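Local coordinates for entry-fusion complex associated protein OPG083 (Vaccinia virus, PDB 6CJ6) that is a membrane-anchored component of the poxvirus entry-fusion complex, which mediates membrane fusion and delivery of the virion core into the host cytoplasm, at residues A[10-14]-A[73-77]; A[59-63]-A[142-147]. One frame throughout, in Å; residues are numbered along the deposited sequence.

Contact 1: A[10-14]-A[73-77]; sequences LYNLF and VISLL
The backbone oxygen L10 O accepts a hydrogen bond from F14 N at 3.0 Å, and the flank of the helical turn that this bond closes is where V73 settles. Its chi1 of 156° puts CG1 anti to the backbone N, where it meets L10 CD2 at 3.8 Å, the two side chains running alongside each other, pointing opposite ways. CG2 lies over the backbone instead, 3.5 Å from L13 C, and also touches the CB atoms of L13 and F14. A short beta-branched residue suits this place, because it can press two methyls on a helix surface while its own backbone stays close: V73 and F14 have their CA atoms only 5.8 Å apart. L10 is longer and spans a wider gap. One branch serves V73, whereas CD1 reaches out to L77 CD1 at 3.8 Å, the two leucines meeting tip to tip. L77 is brought round to this position by the type I turn from I74 to L77, closed by L77 N to I74 O at 3.0 Å. L13 and L76 make a looser pair at the margin, CD1 to CD1 at 4.2 Å. The side chains meet through carbon alone; F14 N and L77 N find their acceptors within their own segments. On other flanks of the first helix, Y11 and F14 pack on helix 145-158, and Y11 OH bonds to Q138 O of strand 133-141. I74 and L77 in turn rest on helix 79-89, so the contact joins the start of helix 10-24 to the junction between helices 59-74 and 79-89.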
ATOM      1  N   LEU A  10       4.834  -9.754  -3.222  1.00 34.32           N
ATOM      2  CA  LEU A  10       5.435  -8.522  -3.721  1.00 26.48           C
ATOM      3  C   LEU A  10       5.111  -7.326  -2.836  1.00 30.45           C
ATOM      4  O   LEU A  10       5.915  -6.390  -2.753  1.00 28.28           O
ATOM      5  CB  LEU A  10       4.993  -8.248  -5.157  1.00 33.55           C
ATOM      6  CG  LEU A  10       5.907  -8.795  -6.250  1.00 41.34           C
ATOM      7  CD1 LEU A  10       5.451  -8.304  -7.613  1.00 42.07           C
ATOM      8  CD2 LEU A  10       7.341  -8.380  -5.979  1.00 35.72           C
ATOM      9  N   TYR A  11       3.949  -7.325  -2.176  1.00 25.83           N
ATOM     10  CA  TYR A  11       3.620  -6.203  -1.304  1.00 23.31           C
ATOM     11  C   TYR A  11       4.631  -6.057  -0.176  1.00 30.79           C
ATOM     12  O   TYR A  11       4.896  -4.936   0.275  1.00 28.44           O
ATOM     13  CB  TYR A  11       2.197  -6.327  -0.757  1.00 23.43           C
ATOM     14  CG  TYR A  11       1.836  -5.206   0.196  1.00 25.51           C
ATOM     15  CD1 TYR A  11       1.574  -3.927  -0.275  1.00 31.88           C
ATOM     16  CD2 TYR A  11       1.779  -5.423   1.567  1.00 25.89           C
ATOM     17  CE1 TYR A  11       1.260  -2.896   0.592  1.00 29.91           C
ATOM     18  CE2 TYR A  11       1.457  -4.403   2.441  1.00 26.59           C
ATOM     19  CZ  TYR A  11       1.196  -3.142   1.948  1.00 29.39           C
ATOM     20  OH  TYR A  11       0.878  -2.123   2.815  1.00 34.08           O
ATOM     21  N   ASN A  12       5.206  -7.170   0.289  1.00 34.34           N
ATOM     22  CA  ASN A  12       6.267  -7.096   1.289  1.00 32.59           C
ATOM     23  C   ASN A  12       7.434  -6.257   0.785  1.00 27.87           C
ATOM     24  O   ASN A  12       7.941  -5.384   1.498  1.00 25.77           O
ATOM     25  CB  ASN A  12       6.738  -8.502   1.654  1.00 28.54           C
ATOM     26  CG  ASN A  12       5.670  -9.309   2.357  1.00 40.40           C
ATOM     27  OD1 ASN A  12       4.974 -10.116   1.737  1.00 38.89           O
ATOM     28  ND2 ASN A  12       5.531  -9.094   3.662  1.00 32.63           N
ATOM     29  N   LEU A  13       7.875  -6.507  -0.449  1.00 24.54           N
ATOM     30  CA  LEU A  13       8.962  -5.713  -1.012  1.00 32.70           C
ATOM     31  C   LEU A  13       8.551  -4.255  -1.171  1.00 29.43           C
ATOM     32  O   LEU A  13       9.352  -3.347  -0.914  1.00 34.41           O
ATOM     33  CB  LEU A  13       9.405  -6.302  -2.351  1.00 34.53           C
ATOM     34  CG  LEU A  13       9.815  -7.775  -2.318  1.00 38.40           C
ATOM     35  CD1 LEU A  13      10.371  -8.212  -3.664  1.00 46.37           C
ATOM     36  CD2 LEU A  13      10.824  -8.026  -1.206  1.00 52.15           C
ATOM     37  N   PHE A  14       7.306  -4.010  -1.586  1.00 31.58           N
ATOM     38  CA  PHE A  14       6.844  -2.638  -1.777  1.00 32.13           C
ATOM     39  C   PHE A  14       6.809  -1.882  -0.458  1.00 31.71           C
ATOM     40  O   PHE A  14       7.346  -0.772  -0.348  1.00 31.75           O
ATOM     41  CB  PHE A  14       5.463  -2.633  -2.437  1.00 29.82           C
ATOM     42  CG  PHE A  14       4.739  -1.316  -2.329  1.00 29.94           C
ATOM     43  CD1 PHE A  14       4.993  -0.292  -3.227  1.00 28.49           C
ATOM     44  CD2 PHE A  14       3.805  -1.103  -1.326  1.00 32.21           C
ATOM     45  CE1 PHE A  14       4.331   0.920  -3.126  1.00 26.33           C
ATOM     46  CE2 PHE A  14       3.143   0.105  -1.219  1.00 27.35           C
ATOM     47  CZ  PHE A  14       3.406   1.120  -2.121  1.00 29.61           C
ATOM     48  N   VAL A  73       9.681  -1.814  -7.266  1.00 39.39           N
ATOM     49  CA  VAL A  73       9.416  -3.211  -6.942  1.00 38.68           C
ATOM     50  C   VAL A  73       8.897  -3.973  -8.155  1.00 39.24           C
ATOM     51  O   VAL A  73       9.249  -5.139  -8.366  1.00 39.91           O
ATOM     52  CB  VAL A  73       8.468  -3.306  -5.733  1.00 34.41           C
ATOM     53  CG1 VAL A  73       7.729  -4.637  -5.724  1.00 40.42           C
ATOM     54  CG2 VAL A  73       9.252  -3.118  -4.445  1.00 35.94           C
ATOM     55  N   ILE A  74       8.062  -3.332  -8.977  1.00 40.33           N
ATOM     56  CA  ILE A  74       7.444  -4.030 -10.098  1.00 46.07           C
ATOM     57  C   ILE A  74       8.458  -4.418 -11.169  1.00 47.16           C
ATOM     58  O   ILE A  74       8.204  -5.344 -11.947  1.00 42.85           O
ATOM     59  CB  ILE A  74       6.265  -3.222 -10.675  1.00 42.01           C
ATOM     60  CG1 ILE A  74       5.169  -4.162 -11.175  1.00 33.07           C
ATOM     61  CG2 ILE A  74       6.737  -2.291 -11.786  1.00 38.60           C
ATOM     62  CD1 ILE A  74       4.482  -4.923 -10.068  1.00 38.25           C
ATOM     63  N   SER A  75       9.614  -3.749 -11.219  1.00 46.58           N
ATOM     64  CA  SER A  75      10.604  -4.041 -12.249  1.00 50.02           C
ATOM     65  C   SER A  75      11.141  -5.464 -12.163  1.00 48.39           C
ATOM     66  O   SER A  75      11.705  -5.962 -13.144  1.00 51.96           O
ATOM     67  CB  SER A  75      11.754  -3.034 -12.183  1.00 49.13           C
ATOM     68  OG  SER A  75      11.295  -1.726 -12.474  1.00 46.64           O
ATOM     69  N   LEU A  76      10.978  -6.131 -11.023  1.00 52.36           N
ATOM     70  CA  LEU A  76      11.424  -7.507 -10.861  1.00 48.97           C
ATOM     71  C   LEU A  76      10.507  -8.510 -11.551  1.00 47.04           C
ATOM     72  O   LEU A  76      10.707  -9.720 -11.398  1.00 55.82           O
ATOM     73  CB  LEU A  76      11.579  -7.841  -9.372  1.00 55.27           C
ATOM     74  CG  LEU A  76      12.605  -6.971  -8.637  1.00 60.88           C
ATOM     75  CD1 LEU A  76      12.552  -7.190  -7.134  1.00 53.44           C
ATOM     76  CD2 LEU A  76      14.006  -7.237  -9.172  1.00 61.38           C
ATOM     77  N   LEU A  77       9.521  -8.040 -12.303  1.00 45.00           N
ATOM     78  CA  LEU A  77       8.591  -8.885 -13.031  1.00 48.92           C
ATOM     79  C   LEU A  77       8.883  -8.828 -14.522  1.00 53.73           C
ATOM     80  O   LEU A  77       9.459  -7.852 -15.014  1.00 47.90           O
ATOM     81  CB  LEU A  77       7.149  -8.409 -12.801  1.00 48.29           C
ATOM     82  CG  LEU A  77       6.525  -8.666 -11.430  1.00 43.95           C
ATOM     83  CD1 LEU A  77       5.076  -8.207 -11.422  1.00 39.22           C
ATOM     84  CD2 LEU A  77       6.627 -10.137 -11.060  1.00 45.57           C
TER

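Contact 2: A[59-63]-A[142-147]; sequences SRLSF and TGSAEA. Unlike the reference sequence in segment 142-147: A147 (reference Arg). With MOH (methanol), chain B.
S59 CB rests 3.5 Å from S144 OG, a hydroxyl already engaged on two sides. With its OG anti to the backbone N (chi1 160°), S144 accepts from A147 N at 3.1 Å, nearly straight at 170°, and donates to the anti lone pair of E146 OE2 at 2.8 Å. Serine suits this N-cap because its short side chain can fold back onto the first helical turn. E146 bends at chi2 (-81°), curling its carboxylate back to the hydroxyl, while CG, set by chi1, faces S59 OG at 3.7 Å. The two bonds would fix the rotation of S144, and the helix start may add to the stability of the negative charge. F63 brings its ring in edge-first, CZ lying 3.1 Å from E146 O near the ring plane, while CE2 comes obliquely to A147 CA. Farther toward T142, S62, with one short branch, lets its CB reach A147 CB; residue 147 is Ala in this chain and Arg in the reference sequence. S62 OG and T142 OG1 are too far apart to bond directly, and a water joins both hydroxyls and donates to T142 O at 2.6 Å. F63 also touches C107, disulfide-bonded to C149. The arrangement is a serine N-cap at a strand-to-helix turn, where strand 133-141 passes into helix 145-158, packed on the first turn of helix 59-74.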
ATOM      1  N   SER A  59      -0.966  14.400   0.767  1.00 35.48           N
ATOM      2  CA  SER A  59      -1.092  13.122   0.080  1.00 36.23           C
ATOM      3  C   SER A  59      -0.208  13.048  -1.158  1.00 37.01           C
ATOM      4  O   SER A  59       0.191  11.950  -1.567  1.00 32.50           O
ATOM      5  CB  SER A  59      -2.554  12.874  -0.286  1.00 37.63           C
ATOM      6  OG  SER A  59      -3.088  13.976  -0.999  1.00 38.98           O
ATOM      7  N   ARG A  60       0.103  14.198  -1.770  1.00 36.50           N
ATOM      8  CA  ARG A  60       0.957  14.198  -2.955  1.00 33.89           C
ATOM      9  C   ARG A  60       2.328  13.611  -2.649  1.00 32.46           C
ATOM     10  O   ARG A  60       2.889  12.867  -3.463  1.00 30.88           O
ATOM     11  CB  ARG A  60       1.099  15.614  -3.515  1.00 35.12           C
ATOM     12  CG  ARG A  60      -0.062  16.088  -4.379  1.00 33.32           C
ATOM     13  CD  ARG A  60      -0.057  15.442  -5.764  1.00 37.46           C
ATOM     14  NE  ARG A  60       1.256  15.474  -6.398  1.00 39.33           N
ATOM     15  CZ  ARG A  60       1.887  14.405  -6.871  1.00 31.70           C
ATOM     16  NH1 ARG A  60       1.320  13.211  -6.799  1.00 31.97           N
ATOM     17  NH2 ARG A  60       3.082  14.531  -7.434  1.00 38.93           N
ATOM     18  N   LEU A  61       2.889  13.939  -1.482  1.00 31.23           N
ATOM     19  CA  LEU A  61       4.165  13.348  -1.088  1.00 30.08           C
ATOM     20  C   LEU A  61       4.021  11.853  -0.844  1.00 27.10           C
ATOM     21  O   LEU A  61       4.920  11.073  -1.178  1.00 32.99           O
ATOM     22  CB  LEU A  61       4.703  14.046   0.160  1.00 30.95           C
ATOM     23  CG  LEU A  61       5.909  13.423   0.863  1.00 39.23           C
ATOM     24  CD1 LEU A  61       7.102  13.327  -0.079  1.00 37.02           C
ATOM     25  CD2 LEU A  61       6.263  14.219   2.113  1.00 35.64           C
ATOM     26  N   SER A  62       2.897  11.439  -0.255  1.00 33.55           N
ATOM     27  CA  SER A  62       2.644  10.020  -0.046  1.00 32.53           C
ATOM     28  C   SER A  62       2.625   9.281  -1.378  1.00 26.77           C
ATOM     29  O   SER A  62       3.385   8.331  -1.589  1.00 27.90           O
ATOM     30  CB  SER A  62       1.318   9.835   0.696  1.00 34.67           C
ATOM     31  OG  SER A  62       1.337  10.478   1.957  1.00 30.07           O
ATOM     32  N   PHE A  63       1.777   9.735  -2.305  1.00 28.10           N
ATOM     33  CA  PHE A  63       1.666   9.080  -3.604  1.00 31.87           C
ATOM     34  C   PHE A  63       2.978   9.102  -4.380  1.00 25.58           C
ATOM     35  O   PHE A  63       3.249   8.186  -5.159  1.00 26.92           O
ATOM     36  CB  PHE A  63       0.541   9.716  -4.418  1.00 26.76           C
ATOM     37  CG  PHE A  63      -0.808   9.109  -4.161  1.00 32.21           C
ATOM     38  CD1 PHE A  63      -1.152   7.895  -4.735  1.00 25.22           C
ATOM     39  CD2 PHE A  63      -1.732   9.752  -3.355  1.00 29.66           C
ATOM     40  CE1 PHE A  63      -2.393   7.334  -4.507  1.00 20.28           C
ATOM     41  CE2 PHE A  63      -2.974   9.193  -3.121  1.00 29.21           C
ATOM     42  CZ  PHE A  63      -3.303   7.979  -3.700  1.00 26.86           C
ATOM     43  N   THR A 142      -1.211   7.034   6.661  1.00 33.02           N
ATOM     44  CA  THR A 142      -0.565   8.329   6.491  1.00 37.34           C
ATOM     45  C   THR A 142      -1.508   9.498   6.747  1.00 32.72           C
ATOM     46  O   THR A 142      -1.232  10.616   6.301  1.00 38.77           O
ATOM     47  CB  THR A 142       0.104   8.456   5.122  1.00 37.01           C
ATOM     48  OG1 THR A 142      -0.846   8.166   4.088  1.00 26.06           O
ATOM     49  CG2 THR A 142       1.309   7.525   5.032  1.00 34.86           C
ATOM     50  N   GLY A 143      -2.606   9.269   7.464  1.00 39.08           N
ATOM     51  CA  GLY A 143      -3.484  10.356   7.843  1.00 37.85           C
ATOM     52  C   GLY A 143      -4.184  11.045   6.699  1.00 36.46           C
ATOM     53  O   GLY A 143      -4.646  12.178   6.858  1.00 39.90           O
ATOM     54  N   SER A 144      -4.275  10.397   5.545  1.00 30.91           N
ATOM     55  CA  SER A 144      -5.011  10.921   4.406  1.00 31.24           C
ATOM     56  C   SER A 144      -5.914   9.823   3.875  1.00 29.43           C
ATOM     57  O   SER A 144      -5.466   8.689   3.682  1.00 30.03           O
ATOM     58  CB  SER A 144      -4.056  11.375   3.305  1.00 31.81           C
ATOM     59  OG  SER A 144      -4.718  11.448   2.063  1.00 34.84           O
ATOM     60  N   ALA A 145      -7.184  10.157   3.648  1.00 28.95           N
ATOM     61  CA  ALA A 145      -8.102   9.182   3.074  1.00 28.84           C
ATOM     62  C   ALA A 145      -7.694   8.813   1.654  1.00 30.38           C
ATOM     63  O   ALA A 145      -7.813   7.651   1.248  1.00 28.32           O
ATOM     64  CB  ALA A 145      -9.531   9.719   3.107  1.00 35.84           C
ATOM     65  N   GLU A 146      -7.203   9.785   0.883  1.00 23.33           N
ATOM     66  CA  GLU A 146      -6.841   9.495  -0.501  1.00 24.93           C
ATOM     67  C   GLU A 146      -5.561   8.673  -0.581  1.00 20.67           C
ATOM     68  O   GLU A 146      -5.449   7.772  -1.422  1.00 21.31           O
ATOM     69  CB  GLU A 146      -6.756  10.781  -1.335  1.00 32.23           C
ATOM     70  CG  GLU A 146      -6.224  12.005  -0.601  1.00 33.49           C
ATOM     71  CD  GLU A 146      -7.282  12.701   0.246  1.00 35.94           C
ATOM     72  OE1 GLU A 146      -8.270  13.213  -0.321  1.00 39.43           O
ATOM     73  OE2 GLU A 146      -7.129  12.726   1.484  1.00 38.37           O
ATOM     74  N   ALA A 147      -4.590   8.952   0.293  1.00 21.55           N
ATOM     75  CA  ALA A 147      -3.366   8.154   0.302  1.00 23.62           C
ATOM     76  C   ALA A 147      -3.626   6.743   0.814  1.00 25.66           C
ATOM     77  O   ALA A 147      -3.078   5.775   0.276  1.00 26.85           O
ATOM     78  CB  ALA A 147      -2.281   8.844   1.129  1.00 24.17           C
TER
HETATM   79  C   MOH B 241      -0.052   5.770   2.466  1.00 34.54           C
HETATM   80  O   MOH B 241      -1.219   5.273   3.091  1.00 41.92           O
HETATM   81  O   HOH W   1      -1.079  11.138   3.747  1.00 29.51           O

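How the contacts relate
From the N terminus, helix 10-24 supplies the first half of contact 1, and the chain then passes through strands 36-41, 43-44 and 47-53 before helix 59-74 opens with the first half of contact 2. The far end of that helix closes contact 1, a loop of 58 residues. Contact 2 closes only after helices 79-89 and 102-113 and strands 119-127 and 133-141, at the start of helix 145-158. The two loops therefore cross rather than nest. Helix 59-74 is their shared element: its end meets helix 10-24 and its beginning meets helix 145-158, at sites whose centres lie 20 Å apart, on opposite sides of the chain's centre.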